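Local coordinates for Lmo2051 protein (Listeria monocytogenes, PDB 3I18) that is probably a membrane-bound, ATP-dependent serine protease of the peptidase S16 family, represented here by its PDZ domain, at residues Asp7-Met12 against Leu24-Ile30. Numbering follows the deposited sequence.
Unlike the reference sequence in segment 7-12: Met12 (reference Leu).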
loop_
_atom_site.group_PDB
_atom_site.type_symbol
_atom_site.label_atom_id
_atom_site.label_comp_id
_atom_site.label_asym_id
_atom_site.label_seq_id
_atom_site.Cartn_x
_atom_site.Cartn_y
_atom_site.Cartn_z
ATOM N N ASP A 7 5.697 -12.416 -2.670
ATOM C CA ASP A 7 5.574 -12.022 -1.272
ATOM C C ASP A 7 4.673 -10.812 -1.040
ATOM O O ASP A 7 4.079 -10.678 0.029
ATOM C CB ASP A 7 6.958 -11.737 -0.685
ATOM C CG ASP A 7 7.924 -12.890 -0.878
ATOM O OD1 ASP A 7 7.560 -14.036 -0.535
ATOM O OD2 ASP A 7 9.047 -12.643 -1.367
ATOM N N GLY A 8 4.572 -9.940 -2.037
ATOM C CA GLY A 8 3.749 -8.750 -1.900
ATOM C C GLY A 8 4.396 -7.549 -2.566
ATOM O O GLY A 8 5.133 -7.692 -3.543
ATOM N N VAL A 9 4.127 -6.358 -2.040
ATOM C CA VAL A 9 4.693 -5.139 -2.606
ATOM C C VAL A 9 5.638 -4.440 -1.620
ATOM O O VAL A 9 5.315 -4.287 -0.445
ATOM C CB VAL A 9 3.565 -4.159 -3.035
ATOM C CG1 VAL A 9 2.728 -3.751 -1.829
ATOM C CG2 VAL A 9 4.165 -2.935 -3.698
ATOM N N TYR A 10 6.811 -4.031 -2.099
ATOM C CA TYR A 10 7.773 -3.335 -1.244
ATOM C C TYR A 10 7.608 -1.829 -1.391
ATOM O O TYR A 10 7.579 -1.303 -2.506
ATOM C CB TYR A 10 9.212 -3.724 -1.603
ATOM C CG TYR A 10 9.568 -5.150 -1.254
ATOM C CD1 TYR A 10 9.260 -6.198 -2.119
ATOM C CD2 TYR A 10 10.185 -5.455 -0.040
ATOM C CE1 TYR A 10 9.558 -7.517 -1.783
ATOM C CE2 TYR A 10 10.484 -6.770 0.308
ATOM C CZ TYR A 10 10.168 -7.791 -0.567
ATOM O OH TYR A 10 10.450 -9.094 -0.219
ATOM N N VAL A 11 7.494 -1.141 -0.260
ATOM C CA VAL A 11 7.327 0.308 -0.246
ATOM C C VAL A 11 8.671 0.982 -0.522
ATOM O O VAL A 11 9.685 0.621 0.071
ATOM C CB VAL A 11 6.800 0.787 1.128
ATOM C CG1 VAL A 11 6.681 2.303 1.148
ATOM C CG2 VAL A 11 5.451 0.146 1.412
HETATM N N MSE A 12 8.682 1.964 -1.417
HETATM C CA MSE A 12 9.927 2.648 -1.749
HETATM C C MSE A 12 9.977 4.072 -1.234
HETATM O O MSE A 12 11.055 4.636 -1.052
HETATM C CB MSE A 12 10.147 2.648 -3.261
HETATM C CG MSE A 12 11.375 3.422 -3.694
HETATM SE SE MSE A 12 11.854 2.998 -5.478
HETATM C CE MSE A 12 10.412 3.910 -6.391
ATOM N N LEU A 24 3.560 3.246 7.829
ATOM C CA LEU A 24 4.564 2.618 6.971
ATOM C C LEU A 24 5.889 3.364 6.877
ATOM O O LEU A 24 5.978 4.554 7.183
ATOM C CB LEU A 24 3.989 2.441 5.557
ATOM C CG LEU A 24 2.702 1.620 5.417
ATOM C CD1 LEU A 24 2.173 1.725 4.003
ATOM C CD2 LEU A 24 2.980 0.167 5.793
ATOM N N HIS A 25 6.919 2.640 6.453
ATOM C CA HIS A 25 8.248 3.206 6.267
ATOM C C HIS A 25 8.846 2.600 5.008
ATOM O O HIS A 25 8.439 1.521 4.570
ATOM C CB HIS A 25 9.155 2.901 7.466
ATOM C CG HIS A 25 8.849 3.712 8.687
ATOM N ND1 HIS A 25 7.972 3.293 9.664
ATOM C CD2 HIS A 25 9.306 4.925 9.087
ATOM C CE1 HIS A 25 7.902 4.211 10.613
ATOM N NE2 HIS A 25 8.701 5.211 10.286
ATOM N N ALA A 26 9.807 3.299 4.416
ATOM C CA ALA A 26 10.455 2.810 3.209
ATOM C C ALA A 26 11.119 1.477 3.525
ATOM O O ALA A 26 11.804 1.342 4.541
ATOM C CB ALA A 26 11.487 3.819 2.733
ATOM N N GLY A 27 10.898 0.493 2.661
ATOM C CA GLY A 27 11.485 -0.817 2.867
ATOM C C GLY A 27 10.490 -1.853 3.357
ATOM O O GLY A 27 10.730 -3.053 3.229
ATOM N N ASP A 28 9.374 -1.402 3.917
ATOM C CA ASP A 28 8.362 -2.323 4.417
ATOM C C ASP A 28 7.739 -3.132 3.290
ATOM O O ASP A 28 7.633 -2.671 2.148
ATOM C CB ASP A 28 7.254 -1.565 5.161
ATOM C CG ASP A 28 7.741 -0.918 6.443
ATOM O OD1 ASP A 28 8.879 -1.199 6.869
ATOM O OD2 ASP A 28 6.982 -0.125 7.033
ATOM N N LEU A 29 7.341 -4.355 3.614
ATOM C CA LEU A 29 6.706 -5.233 2.642
ATOM C C LEU A 29 5.240 -5.371 3.017
ATOM O O LEU A 29 4.914 -5.786 4.129
ATOM C CB LEU A 29 7.361 -6.618 2.657
ATOM C CG LEU A 29 6.648 -7.718 1.867
ATOM C CD1 LEU A 29 6.667 -7.417 0.379
ATOM C CD2 LEU A 29 7.329 -9.057 2.141
ATOM N N ILE A 30 4.359 -5.010 2.092
ATOM C CA ILE A 30 2.922 -5.126 2.334
ATOM C C ILE A 30 2.488 -6.475 1.774
ATOM O O ILE A 30 2.669 -6.748 0.587
ATOM C CB ILE A 30 2.141 -4.007 1.631
ATOM C CG1 ILE A 30 2.524 -2.649 2.237
ATOM C CG2 ILE A 30 0.653 -4.261 1.769
ATOM C CD1 ILE A 30 1.859 -1.451 1.538
#
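Val9 and Ile30 face each other as a hydrogen-bonded pair where strands 9-14 and 29-33 of the PDZ domain pair antiparallel. Ile30 N reaches Val9 O at 2.8 Å and Val9 N returns a bond to Ile30 O. Their side chains lie alongside, on the face covered by Phe38 and Phe44: Val9 CG1, wedged between its own backbone N and carbonyl carbon (chi1 61°), abuts Ile30 CB at 3.5 Å. Ile30 CD1 lies anti to CA about the CB-CG1 bond (chi2 176°) and ends 3.9 Å from Val11 CG2. On the other face of the sheet Leu29 meets Tyr10. Leu29 CD1 sits over the centre of the Tyr10 ring, 3.6 Å from its centroid, a CH-pi contact; Leu29 CD2 touches both Tyr10 OH and Asp7 CB, each 3.9 Å away. Past the Tyr10-Leu29 pair, the type II turn from His25 to Asp28 docks on Val11 of strand 9-14, whose N bonds Asp28 O almost straight and whose O accepts Gly27 N. The Asp28 carboxylate spans the turn: OD1 bonds His63 ND1, while OD2 takes His25 N from above the carboxylate plane at 2.8 Å.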